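Local coordinates for uncharacterized protein DUF1185 (Bordetella bronchiseptica RB50, PDB 3BYQ) that is of unknown function but, as a DUF1185 family member with a variant of the Bacillus chorismate mutase fold, may take part in amino-acid metabolism, at residues N40-Y46 / D89-H94; A83-D89 / P157-L163; P113-A119 / P133-A139; R143-N147 / T170-V174. All coordinates share one frame; numbering follows the deposited sequence.

Contact 1 of 4, residues N40-Y46 / D89-H94. With EDO (1,2-ethanediol), chain S.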
# COMPACT_ATOMS: atom_id res chain seq x y z
N ASN B 40 -13.35 -6.67 -19.24
CA ASN B 40 -14.66 -6.12 -18.94
C ASN B 40 -15.30 -5.61 -20.22
O ASN B 40 -14.89 -4.58 -20.73
CB ASN B 40 -14.55 -4.94 -17.96
CG ASN B 40 -15.89 -4.42 -17.50
OD1 ASN B 40 -16.91 -4.78 -18.05
ND2 ASN B 40 -15.88 -3.57 -16.48
N PRO B 41 -16.33 -6.31 -20.74
CA PRO B 41 -16.92 -5.83 -22.00
C PRO B 41 -17.70 -4.51 -21.92
O PRO B 41 -18.11 -3.98 -22.97
CB PRO B 41 -17.92 -6.95 -22.37
CG PRO B 41 -17.60 -8.07 -21.52
CD PRO B 41 -17.04 -7.50 -20.26
N TYR B 42 -17.93 -4.01 -20.69
CA TYR B 42 -18.70 -2.78 -20.43
C TYR B 42 -17.93 -1.61 -19.86
O TYR B 42 -18.52 -0.57 -19.51
CB TYR B 42 -19.88 -3.12 -19.52
CG TYR B 42 -20.63 -4.29 -20.08
CD1 TYR B 42 -21.43 -4.14 -21.20
CD2 TYR B 42 -20.49 -5.56 -19.53
CE1 TYR B 42 -22.08 -5.23 -21.75
CE2 TYR B 42 -21.13 -6.64 -20.07
CZ TYR B 42 -21.93 -6.47 -21.19
OH TYR B 42 -22.60 -7.53 -21.74
N ALA B 43 -16.62 -1.80 -19.73
CA ALA B 43 -15.74 -0.76 -19.16
C ALA B 43 -15.89 0.48 -19.98
O ALA B 43 -15.86 0.43 -21.23
CB ALA B 43 -14.28 -1.19 -19.18
N GLY B 44 -16.05 1.59 -19.27
CA GLY B 44 -16.11 2.88 -19.91
C GLY B 44 -17.42 3.41 -20.40
O GLY B 44 -17.48 4.48 -21.03
N ARG B 45 -18.47 2.64 -20.18
CA ARG B 45 -19.81 3.05 -20.56
C ARG B 45 -20.83 2.42 -19.64
O ARG B 45 -20.53 1.46 -18.93
CB ARG B 45 -20.13 2.72 -22.01
CG ARG B 45 -20.31 1.23 -22.29
CD ARG B 45 -20.63 0.96 -23.77
NE ARG B 45 -20.94 -0.46 -23.98
CZ ARG B 45 -20.01 -1.40 -23.99
NH1 ARG B 45 -18.76 -1.07 -23.86
NH2 ARG B 45 -20.33 -2.67 -24.13
N TYR B 46 -21.99 3.04 -19.62
CA TYR B 46 -23.11 2.54 -18.85
C TYR B 46 -23.98 1.62 -19.67
O TYR B 46 -24.61 2.05 -20.64
CB TYR B 46 -23.97 3.68 -18.30
CG TYR B 46 -25.11 3.15 -17.48
CD1 TYR B 46 -24.93 2.82 -16.13
CD2 TYR B 46 -26.37 2.98 -18.04
CE1 TYR B 46 -25.98 2.34 -15.38
CE2 TYR B 46 -27.43 2.50 -17.28
CZ TYR B 46 -27.21 2.17 -15.96
OH TYR B 46 -28.24 1.70 -15.18
N ASP B 89 -12.07 1.53 -14.67
CA ASP B 89 -12.95 1.99 -15.76
C ASP B 89 -14.33 1.32 -15.73
O ASP B 89 -15.16 1.60 -16.59
CB ASP B 89 -12.29 1.84 -17.14
CG ASP B 89 -11.19 2.83 -17.40
OD1 ASP B 89 -10.85 3.67 -16.51
OD2 ASP B 89 -10.63 2.78 -18.52
N GLY B 90 -14.59 0.46 -14.76
CA GLY B 90 -15.86 -0.22 -14.62
C GLY B 90 -16.68 0.39 -13.52
O GLY B 90 -16.47 1.53 -13.12
N GLU B 91 -17.66 -0.39 -13.06
CA GLU B 91 -18.54 0.01 -11.97
C GLU B 91 -18.82 -1.19 -11.09
O GLU B 91 -18.63 -2.34 -11.50
CB GLU B 91 -19.84 0.63 -12.46
CG GLU B 91 -20.73 -0.30 -13.25
CD GLU B 91 -22.05 0.36 -13.64
OE1 GLU B 91 -22.91 0.61 -12.76
OE2 GLU B 91 -22.23 0.62 -14.86
N MSE B 92 -19.32 -0.91 -9.89
CA MSE B 92 -19.59 -1.93 -8.89
C MSE B 92 -20.53 -2.99 -9.45
O MSE B 92 -20.37 -4.17 -9.19
CB MSE B 92 -20.23 -1.30 -7.64
CG MSE B 92 -20.14 -2.12 -6.37
SE MSE B 92 -18.32 -2.43 -5.73
CE MSE B 92 -18.72 -2.38 -3.81
N GLU B 93 -21.50 -2.54 -10.23
CA GLU B 93 -22.50 -3.47 -10.79
C GLU B 93 -21.85 -4.57 -11.65
O GLU B 93 -22.37 -5.68 -11.75
CB GLU B 93 -23.59 -2.72 -11.56
CG GLU B 93 -24.89 -3.43 -11.57
CD GLU B 93 -25.57 -3.41 -10.22
OE1 GLU B 93 -25.07 -2.68 -9.33
OE2 GLU B 93 -26.62 -4.08 -10.07
N HIS B 94 -20.69 -4.28 -12.23
CA HIS B 94 -19.98 -5.29 -13.04
C HIS B 94 -19.40 -6.43 -12.19
O HIS B 94 -19.10 -7.51 -12.68
CB HIS B 94 -18.84 -4.66 -13.84
CG HIS B 94 -19.29 -3.62 -14.81
ND1 HIS B 94 -18.44 -2.60 -15.23
CD2 HIS B 94 -20.47 -3.41 -15.44
CE1 HIS B 94 -19.10 -1.82 -16.07
NE2 HIS B 94 -20.34 -2.29 -16.22
C1 EDO S . -16.68 2.36 -24.09
O1 EDO S . -17.29 1.61 -23.03
C2 EDO S . -15.28 1.82 -24.32
O2 EDO S . -15.42 0.58 -25.04
O HOH W 1 -21.97 -0.29 -17.34
O HOH W 2 -18.33 1.32 -16.86
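H94 fits its imidazole between N40 and Y42 of the loop 40-46. From CB, which lies 4.1 Å from N40 ND2, CG sits beside the backbone N and anti to the carbonyl carbon (chi1 -61°), and this turns the ring into the loop. ND1 comes within 3.0 Å of N40 ND2, with amide and imidazole planes nearly perpendicular (86°). CE1 passes the carbonyl of Y42; NE2, at the far tip, touches Y42 CB at 3.4 Å and hydrogen-bonds water 1. One face of the ring is covered by E91 CG over its centre, the opposite face by N40 OD1 toward the rim. Water 1 donates to R45 O and E91 OE2, tying ring, carboxylate and loop backbone together; E91 OE2 is further held by a salt bridge to R177 of the second subunit. N40 OD1 accepts from Y42 N (2.9 Å), an Asx turn that shapes the start of the loop, and G44 N donates to D89 O at 2.8 Å, the one direct backbone hydrogen bond across the contact. The type II turn from Y42 to R45 places G44 at a positive phi of 87°. The contact thus joins the loop between strand 29-39 and helix 51-72 to the connection from strand 79-86 into helix 93-96, with I162 of strand 161-169 packed against both N40 and H94.

Contact 2 of 4, residues A83-D89 / P157-L163. With EDO (1,2-ethanediol), chain I.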
# COMPACT_ATOMS: atom_id res chain seq x y z
N ALA B 83 -15.89 -13.35 -4.34
CA ALA B 83 -15.48 -11.94 -4.34
C ALA B 83 -15.20 -11.43 -5.72
O ALA B 83 -15.00 -12.20 -6.66
CB ALA B 83 -14.25 -11.76 -3.45
N ALA B 84 -15.25 -10.12 -5.85
CA ALA B 84 -14.98 -9.47 -7.14
C ALA B 84 -14.24 -8.15 -6.97
O ALA B 84 -14.54 -7.40 -6.08
CB ALA B 84 -16.26 -9.21 -7.93
N ILE B 85 -13.29 -7.91 -7.85
CA ILE B 85 -12.57 -6.65 -7.90
C ILE B 85 -12.67 -6.16 -9.36
O ILE B 85 -12.12 -6.78 -10.29
CB ILE B 85 -11.08 -6.70 -7.47
CG1 ILE B 85 -10.94 -7.48 -6.17
CG2 ILE B 85 -10.49 -5.23 -7.35
CD1 ILE B 85 -9.54 -7.70 -5.68
N VAL B 86 -13.31 -5.01 -9.51
CA VAL B 86 -13.54 -4.43 -10.82
C VAL B 86 -12.51 -3.35 -11.04
O VAL B 86 -12.15 -2.62 -10.12
CB VAL B 86 -14.98 -3.84 -10.96
CG1 VAL B 86 -15.24 -3.31 -12.38
CG2 VAL B 86 -16.05 -4.90 -10.56
N GLY B 87 -12.00 -3.27 -12.26
CA GLY B 87 -11.03 -2.25 -12.61
C GLY B 87 -11.63 -0.87 -12.62
O GLY B 87 -12.88 -0.70 -12.70
N VAL B 88 -10.75 0.14 -12.59
CA VAL B 88 -11.23 1.51 -12.38
C VAL B 88 -12.10 2.11 -13.47
O VAL B 88 -12.79 3.09 -13.20
CB VAL B 88 -10.13 2.54 -12.03
CG1 VAL B 88 -9.56 2.28 -10.68
CG2 VAL B 88 -9.08 2.65 -13.11
N ASP B 89 -12.07 1.53 -14.67
CA ASP B 89 -12.95 1.99 -15.76
C ASP B 89 -14.33 1.32 -15.73
O ASP B 89 -15.16 1.60 -16.59
CB ASP B 89 -12.29 1.84 -17.14
CG ASP B 89 -11.19 2.83 -17.40
OD1 ASP B 89 -10.85 3.67 -16.51
OD2 ASP B 89 -10.63 2.78 -18.52
N PRO B 157 -7.08 -6.06 -11.21
CA PRO B 157 -7.60 -5.87 -12.55
C PRO B 157 -7.07 -4.55 -13.07
O PRO B 157 -7.07 -3.53 -12.34
CB PRO B 157 -9.09 -5.73 -12.33
CG PRO B 157 -9.23 -5.19 -10.99
CD PRO B 157 -8.10 -5.71 -10.19
N ARG B 158 -6.70 -4.57 -14.34
CA ARG B 158 -6.28 -3.36 -15.02
C ARG B 158 -7.63 -2.62 -15.25
O ARG B 158 -8.68 -3.17 -15.00
CB ARG B 158 -5.46 -3.68 -16.25
CG ARG B 158 -4.15 -4.35 -15.80
CD ARG B 158 -3.31 -4.65 -16.93
NE ARG B 158 -2.16 -5.46 -16.53
CZ ARG B 158 -1.19 -5.81 -17.37
NH1 ARG B 158 -1.15 -5.36 -18.62
NH2 ARG B 158 -0.25 -6.61 -16.95
N PRO B 159 -7.58 -1.35 -15.66
CA PRO B 159 -8.77 -0.54 -15.71
C PRO B 159 -9.99 -1.14 -16.38
O PRO B 159 -11.12 -0.92 -15.92
CB PRO B 159 -8.28 0.72 -16.42
CG PRO B 159 -6.86 0.88 -15.93
CD PRO B 159 -6.35 -0.55 -15.88
N ARG B 160 -9.75 -1.91 -17.43
CA ARG B 160 -10.81 -2.47 -18.28
C ARG B 160 -10.98 -3.98 -18.10
O ARG B 160 -11.41 -4.69 -18.99
CB ARG B 160 -10.54 -2.08 -19.74
CG ARG B 160 -10.52 -0.56 -19.92
CD ARG B 160 -10.25 -0.12 -21.33
NE ARG B 160 -8.83 -0.15 -21.63
CZ ARG B 160 -7.94 0.65 -21.05
NH1 ARG B 160 -8.31 1.51 -20.10
NH2 ARG B 160 -6.68 0.54 -21.39
N GLU B 161 -10.63 -4.43 -16.90
CA GLU B 161 -10.76 -5.83 -16.49
C GLU B 161 -11.57 -5.99 -15.23
O GLU B 161 -11.93 -5.02 -14.55
CB GLU B 161 -9.39 -6.45 -16.25
CG GLU B 161 -8.49 -6.41 -17.44
CD GLU B 161 -7.18 -7.09 -17.19
OE1 GLU B 161 -6.58 -6.86 -16.11
OE2 GLU B 161 -6.70 -7.79 -18.13
N ILE B 162 -11.88 -7.24 -14.96
CA ILE B 162 -12.54 -7.66 -13.71
C ILE B 162 -11.88 -8.93 -13.21
O ILE B 162 -11.50 -9.80 -14.02
CB ILE B 162 -14.05 -7.98 -13.85
CG1 ILE B 162 -14.81 -6.87 -14.61
CG2 ILE B 162 -14.69 -8.23 -12.43
CD1 ILE B 162 -16.20 -7.33 -15.21
N LEU B 163 -11.66 -8.97 -11.90
CA LEU B 163 -11.12 -10.16 -11.21
C LEU B 163 -12.27 -10.77 -10.43
O LEU B 163 -12.93 -10.10 -9.63
CB LEU B 163 -9.96 -9.74 -10.27
CG LEU B 163 -9.20 -10.89 -9.58
CD1 LEU B 163 -7.87 -10.34 -9.01
CD2 LEU B 163 -10.01 -11.49 -8.44
C1 EDO I . -6.63 4.03 -17.57
O1 EDO I . -5.88 3.49 -18.67
C2 EDO I . -7.12 5.42 -17.93
O2 EDO I . -5.98 6.23 -18.23
O HOH W 3 -7.99 -0.98 -12.18
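I85 and L163 face each other as an antiparallel hydrogen-bonded pair, each N donating to the other's O at 2.8 Å; V86 and I162 follow as a non-hydrogen-bonded pair. This is the antiparallel pairing of strands 79-86 and 161-169 in the mixed sheet of the chorismate mutase-like fold. In I85, CG1 lies beside the backbone N (chi1 -47°), leaving CG2 anti to that N and 3.7 Å from P157 CD; the two side chains meet at about a right angle, on the face shared with L163. V86 and I162 occupy the other face side by side, pointing the same way, their CG2 methyls 4.1 Å apart. Beyond them the strands give way to a type I turn, R158 to E161, that curls round G87. The alpha carbon of G87 makes close CA-H...O contacts with R158 O and P159 O, while its N donates a hydrogen bond to E161 O. V88 CG2 rests alongside P159 CB, and D89 N is held by P159 O at 2.9 Å. R160 bends at chi3 (-81°) to bring NH1 back to D89 OD2 at 3.1 Å, a salt bridge in the guanidinium plane but above the plane of the carboxylate. E161 turns the other way: OE1 accepts from R158 N and OE2 pairs with R8. Chemically the contact grades from apolar strand pairing to charge at the subunit boundary, where R160 pairs with D89 of its own chain and of the third subunit and probably offsets the charge of both acids.

Contact 3 of 4, residues P113-A119 / P133-A139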
# COMPACT_ATOMS: atom_id res chain seq x y z
N PRO B 113 -25.28 -26.92 -0.75
CA PRO B 113 -25.30 -26.55 0.67
C PRO B 113 -26.21 -25.34 0.85
O PRO B 113 -26.43 -24.57 -0.09
CB PRO B 113 -23.85 -26.24 0.98
CG PRO B 113 -23.20 -25.94 -0.38
CD PRO B 113 -23.94 -26.75 -1.36
N LYS B 114 -26.72 -25.19 2.07
CA LYS B 114 -27.80 -24.24 2.36
C LYS B 114 -27.43 -22.82 2.70
O LYS B 114 -28.26 -21.92 2.52
CB LYS B 114 -28.67 -24.75 3.52
CG LYS B 114 -29.44 -26.06 3.26
CD LYS B 114 -30.69 -25.83 2.49
CE LYS B 114 -31.54 -27.08 2.46
NZ LYS B 114 -32.24 -27.32 3.74
N ALA B 115 -26.22 -22.62 3.23
CA ALA B 115 -25.82 -21.26 3.61
C ALA B 115 -25.56 -20.36 2.41
O ALA B 115 -24.98 -20.78 1.41
CB ALA B 115 -24.64 -21.27 4.54
N MSE B 116 -26.06 -19.13 2.48
CA MSE B 116 -25.74 -18.13 1.46
C MSE B 116 -24.23 -18.00 1.43
O MSE B 116 -23.59 -18.04 2.45
CB MSE B 116 -26.34 -16.77 1.80
CG MSE B 116 -26.14 -15.73 0.72
SE MSE B 116 -27.07 -14.04 1.12
CE MSE B 116 -25.87 -13.41 2.41
N VAL B 117 -23.67 -17.77 0.27
CA VAL B 117 -22.23 -17.64 0.18
C VAL B 117 -21.94 -16.18 0.52
O VAL B 117 -22.54 -15.28 -0.09
CB VAL B 117 -21.73 -17.90 -1.28
CG1 VAL B 117 -20.19 -17.76 -1.33
CG2 VAL B 117 -22.18 -19.25 -1.80
N PRO B 118 -21.06 -15.92 1.49
CA PRO B 118 -20.73 -14.53 1.80
C PRO B 118 -19.89 -13.95 0.67
O PRO B 118 -19.42 -14.68 -0.20
CB PRO B 118 -20.00 -14.62 3.13
CG PRO B 118 -19.35 -15.88 3.06
CD PRO B 118 -20.23 -16.83 2.28
N ALA B 119 -19.77 -12.63 0.67
CA ALA B 119 -19.11 -11.95 -0.43
C ALA B 119 -18.56 -10.61 -0.04
O ALA B 119 -18.95 -10.04 0.96
CB ALA B 119 -20.12 -11.75 -1.57
N PRO B 133 -14.28 -12.67 3.45
CA PRO B 133 -14.74 -13.39 4.62
C PRO B 133 -15.43 -14.67 4.24
O PRO B 133 -16.12 -14.73 3.23
CB PRO B 133 -15.77 -12.44 5.21
CG PRO B 133 -16.32 -11.76 4.03
CD PRO B 133 -15.19 -11.55 3.12
N VAL B 134 -15.24 -15.70 5.07
CA VAL B 134 -15.88 -16.98 4.86
C VAL B 134 -16.73 -17.41 6.04
O VAL B 134 -16.57 -16.94 7.18
CB VAL B 134 -14.86 -18.14 4.57
CG1 VAL B 134 -13.97 -17.81 3.40
CG2 VAL B 134 -13.97 -18.48 5.81
N HIS B 135 -17.69 -18.27 5.75
CA HIS B 135 -18.46 -18.89 6.81
C HIS B 135 -18.86 -20.31 6.45
O HIS B 135 -18.59 -20.79 5.32
CB HIS B 135 -19.59 -18.03 7.33
CG HIS B 135 -20.70 -17.78 6.38
ND1 HIS B 135 -21.20 -16.51 6.15
CD2 HIS B 135 -21.50 -18.63 5.67
CE1 HIS B 135 -22.23 -16.59 5.32
NE2 HIS B 135 -22.43 -17.86 5.01
N TYR B 136 -19.42 -20.99 7.44
CA TYR B 136 -19.80 -22.43 7.30
C TYR B 136 -20.86 -22.63 6.24
O TYR B 136 -21.91 -21.97 6.22
CB TYR B 136 -20.27 -22.97 8.64
CG TYR B 136 -20.55 -24.44 8.73
CD1 TYR B 136 -19.63 -25.38 8.36
CD2 TYR B 136 -21.72 -24.87 9.32
CE1 TYR B 136 -19.90 -26.74 8.52
CE2 TYR B 136 -22.00 -26.20 9.50
CZ TYR B 136 -21.08 -27.14 9.10
OH TYR B 136 -21.33 -28.48 9.24
N ILE B 137 -20.63 -23.65 5.42
CA ILE B 137 -21.48 -23.87 4.23
C ILE B 137 -22.88 -24.38 4.56
O ILE B 137 -23.78 -24.26 3.72
CB ILE B 137 -20.81 -24.80 3.18
CG1 ILE B 137 -20.70 -26.24 3.62
CG2 ILE B 137 -19.42 -24.20 2.71
CD1 ILE B 137 -20.23 -27.13 2.46
N HIS B 138 -23.07 -24.92 5.75
CA HIS B 138 -24.35 -25.53 6.10
C HIS B 138 -25.22 -24.72 7.04
O HIS B 138 -26.40 -25.02 7.21
CB HIS B 138 -24.12 -26.90 6.72
CG HIS B 138 -23.43 -27.85 5.82
ND1 HIS B 138 -23.95 -28.24 4.60
CD2 HIS B 138 -22.24 -28.49 5.94
CE1 HIS B 138 -23.12 -29.09 4.02
NE2 HIS B 138 -22.07 -29.26 4.82
N ALA B 139 -24.62 -23.72 7.66
CA ALA B 139 -25.29 -22.92 8.67
C ALA B 139 -24.40 -21.72 8.95
O ALA B 139 -23.37 -21.83 9.59
CB ALA B 139 -25.52 -23.70 9.96
O HOH W 4 -26.46 -27.51 3.79
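P118 lies over one face of the H135 imidazole, its CD 3.8 Å from the ring centroid and 17° off the normal, a CH-pi contact displaced toward the rim. The pyrrolidine runs at a slant to the histidine side chain: CD nears CE1 and NE2, CG nears ND1, and CG also meets P133 O at 3.4 Å. At the ring edge NE2 donates to M116 O over 2.8 Å, almost in line with the carbonyl although the oxygen is tilted 27° out of the imidazole plane. A chi1 of 67°, with CG between the backbone N and the carbonyl carbon, raises the ring from the strand toward the loop. One carbonyl and one proline thus fix both its edge and a face. H135 lies near the end of strand 130-136, an antiparallel neighbour of strand 79-86 in the mixed sheet of this chorismate mutase-like fold; the loop 113-119 leads from helix 98-109 into strand 119-123, the parallel neighbour of strand 79-86 in the same sheet. Farther along, A115 CB points into the turn after the strand, 3.3 Å from Y136 O, and A115 N donates to I137 O at 3.0 Å from above the carbonyl plane. P113 CB packs on I137 CD1 at 4.0 Å. I137 CG1 in turn covers the centre of one face of the H138 ring, whose ND1 shares water 4 with K114 N. M116 of the second subunit also packs on H135.

Contact 4 of 4, residues R143-N147 / T170-V174. With EDO (1,2-ethanediol), chain T; EDO (1,2-ethanediol), chain P.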
# COMPACT_ATOMS: atom_id res chain seq x y z
N ARG B 143 -20.21 -20.35 14.81
CA ARG B 143 -19.25 -19.31 15.20
C ARG B 143 -17.79 -19.63 14.98
O ARG B 143 -16.96 -18.75 14.68
CB ARG B 143 -19.51 -18.87 16.65
CG ARG B 143 -18.76 -17.62 17.03
CD ARG B 143 -19.12 -17.23 18.42
NE ARG B 143 -20.48 -16.72 18.49
CZ ARG B 143 -21.12 -16.43 19.62
NH1 ARG B 143 -20.55 -16.69 20.77
NH2 ARG B 143 -22.34 -15.92 19.59
N SER B 144 -17.45 -20.89 15.15
CA SER B 144 -16.10 -21.36 15.02
C SER B 144 -15.47 -21.18 13.63
O SER B 144 -14.25 -21.16 13.48
CB SER B 144 -16.05 -22.85 15.33
OG SER B 144 -16.98 -23.58 14.54
N HIS B 145 -16.35 -21.05 12.64
CA HIS B 145 -15.93 -21.06 11.23
C HIS B 145 -15.73 -19.71 10.55
O HIS B 145 -15.19 -19.67 9.48
CB HIS B 145 -16.87 -21.93 10.41
CG HIS B 145 -16.63 -23.40 10.62
ND1 HIS B 145 -16.65 -23.99 11.87
CD2 HIS B 145 -16.46 -24.40 9.73
CE1 HIS B 145 -16.44 -25.28 11.74
NE2 HIS B 145 -16.28 -25.56 10.46
N PHE B 146 -16.23 -18.62 11.14
CA PHE B 146 -15.98 -17.27 10.56
C PHE B 146 -14.51 -17.08 10.40
O PHE B 146 -13.73 -17.32 11.34
CB PHE B 146 -16.54 -16.14 11.42
CG PHE B 146 -18.01 -16.25 11.64
CD1 PHE B 146 -18.88 -16.21 10.57
CD2 PHE B 146 -18.53 -16.27 12.91
CE1 PHE B 146 -20.24 -16.29 10.77
CE2 PHE B 146 -19.92 -16.32 13.12
CZ PHE B 146 -20.75 -16.33 12.05
N ASN B 147 -14.09 -16.66 9.22
CA ASN B 147 -12.68 -16.51 8.93
C ASN B 147 -12.47 -15.63 7.71
O ASN B 147 -13.43 -15.12 7.14
CB ASN B 147 -12.05 -17.89 8.67
CG ASN B 147 -10.63 -17.99 9.17
OD1 ASN B 147 -9.89 -17.01 9.26
ND2 ASN B 147 -10.26 -19.21 9.56
N THR B 170 -11.44 -25.70 4.68
CA THR B 170 -11.62 -27.05 5.25
C THR B 170 -12.13 -27.16 6.68
O THR B 170 -12.47 -28.26 7.12
CB THR B 170 -10.31 -27.83 5.18
OG1 THR B 170 -9.33 -27.18 6.00
CG2 THR B 170 -9.85 -27.91 3.76
N GLY B 171 -12.20 -26.03 7.39
CA GLY B 171 -12.66 -26.07 8.77
C GLY B 171 -12.74 -24.76 9.48
O GLY B 171 -12.80 -23.71 8.86
N ALA B 172 -12.68 -24.88 10.80
CA ALA B 172 -12.79 -23.77 11.76
C ALA B 172 -11.48 -23.00 11.91
O ALA B 172 -10.40 -23.47 11.51
CB ALA B 172 -13.23 -24.29 13.11
N ARG B 173 -11.58 -21.82 12.50
CA ARG B 173 -10.36 -21.09 12.89
C ARG B 173 -9.48 -22.02 13.75
O ARG B 173 -9.99 -22.81 14.57
CB ARG B 173 -10.66 -19.85 13.71
CG ARG B 173 -11.46 -18.77 12.99
CD ARG B 173 -11.62 -17.48 13.83
NE ARG B 173 -12.34 -17.73 15.07
CZ ARG B 173 -13.65 -17.90 15.13
NH1 ARG B 173 -14.40 -17.85 14.04
NH2 ARG B 173 -14.21 -18.14 16.31
N VAL B 174 -8.18 -21.87 13.62
CA VAL B 174 -7.25 -22.80 14.31
C VAL B 174 -7.31 -22.79 15.82
O VAL B 174 -7.01 -23.81 16.43
CB VAL B 174 -5.76 -22.63 13.84
CG1 VAL B 174 -5.65 -23.03 12.36
CG2 VAL B 174 -5.31 -21.18 14.11
C1 EDO T . -8.94 -29.01 9.04
O1 EDO T . -9.52 -27.77 8.65
C2 EDO T . -9.98 -30.06 9.39
O2 EDO T . -11.29 -29.55 9.20
C1 EDO P . -8.60 -26.07 11.85
O1 EDO P . -9.62 -26.01 10.85
C2 EDO P . -9.19 -26.24 13.22
O2 EDO P . -9.97 -27.44 13.27
O HOH W 5 -12.58 -20.99 9.10
O HOH W 6 -7.51 -19.74 11.48
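R173 leaves its backbone with CG beside the N (chi1 -64°), stays extended to CD, then bends at chi3 (-62°), and this fold carries the guanidinium back to the carbonyls of the loop 143-147. There NH1 is gripped by two carbonyls, R143 O and F146 O, each at 2.8 Å. Both oxygens lie close to the guanidinium plane, and F146 O receives the N-H on a lone pair. S144 O sits over one face of the group without bonding to it; that oxygen is used by R173 N instead, at 2.9 Å. NH2 adds a weak bond to R143 O. Two carbonyls thus grip NH1 and a third lies over the face, and the gathered carbonyl dipoles would suit the positive charge; NE pairs with E93 of the second subunit. H145, with chi1 -75°, lays its ring over the peptide between G171 and A172: A172 N lies 3.7 Å above one face, toward the rim, and A172 CB touches CE1. In the ring plane ND1 shares a 2.7 Å hydrogen bond with S144 OG, and NE2 bonds E78, so the rotation of the imidazole is fixed from both nitrogens. N147 slides past R173 in the opposite direction, ND2 3.7 Å from R173 CG, while water 5 joins ND2 to H145 O and G171 O. The contact brings the approach to strand 147-151 against the chain leaving strand 161-169; L29 of strand 29-39 packs on both N147 and V174, and H135 of strand 130-136 on F146.

Contacts 1 and 2 share D89 and lie about 9 Å apart between centres, at one end of the mixed sheet; contacts 3 and 4, about 12 Å apart, lie on the opposite side of the chain's centre. The two ends are far from each other, the centre of contact 1 being about 35 Å from that of contact 4. Strand 79-86 in contact 2 neighbours strand 130-136 in contact 3, and strand 161-169 runs from contact 2 toward contact 4. Along the chain contact 1 closes before contacts 3 and 4, whereas the segments of contact 2 alternate with those of contacts 1 and 4. Contacts 1, 3 and 4 all touch the second subunit, so both ends of the sheet take part in assembly.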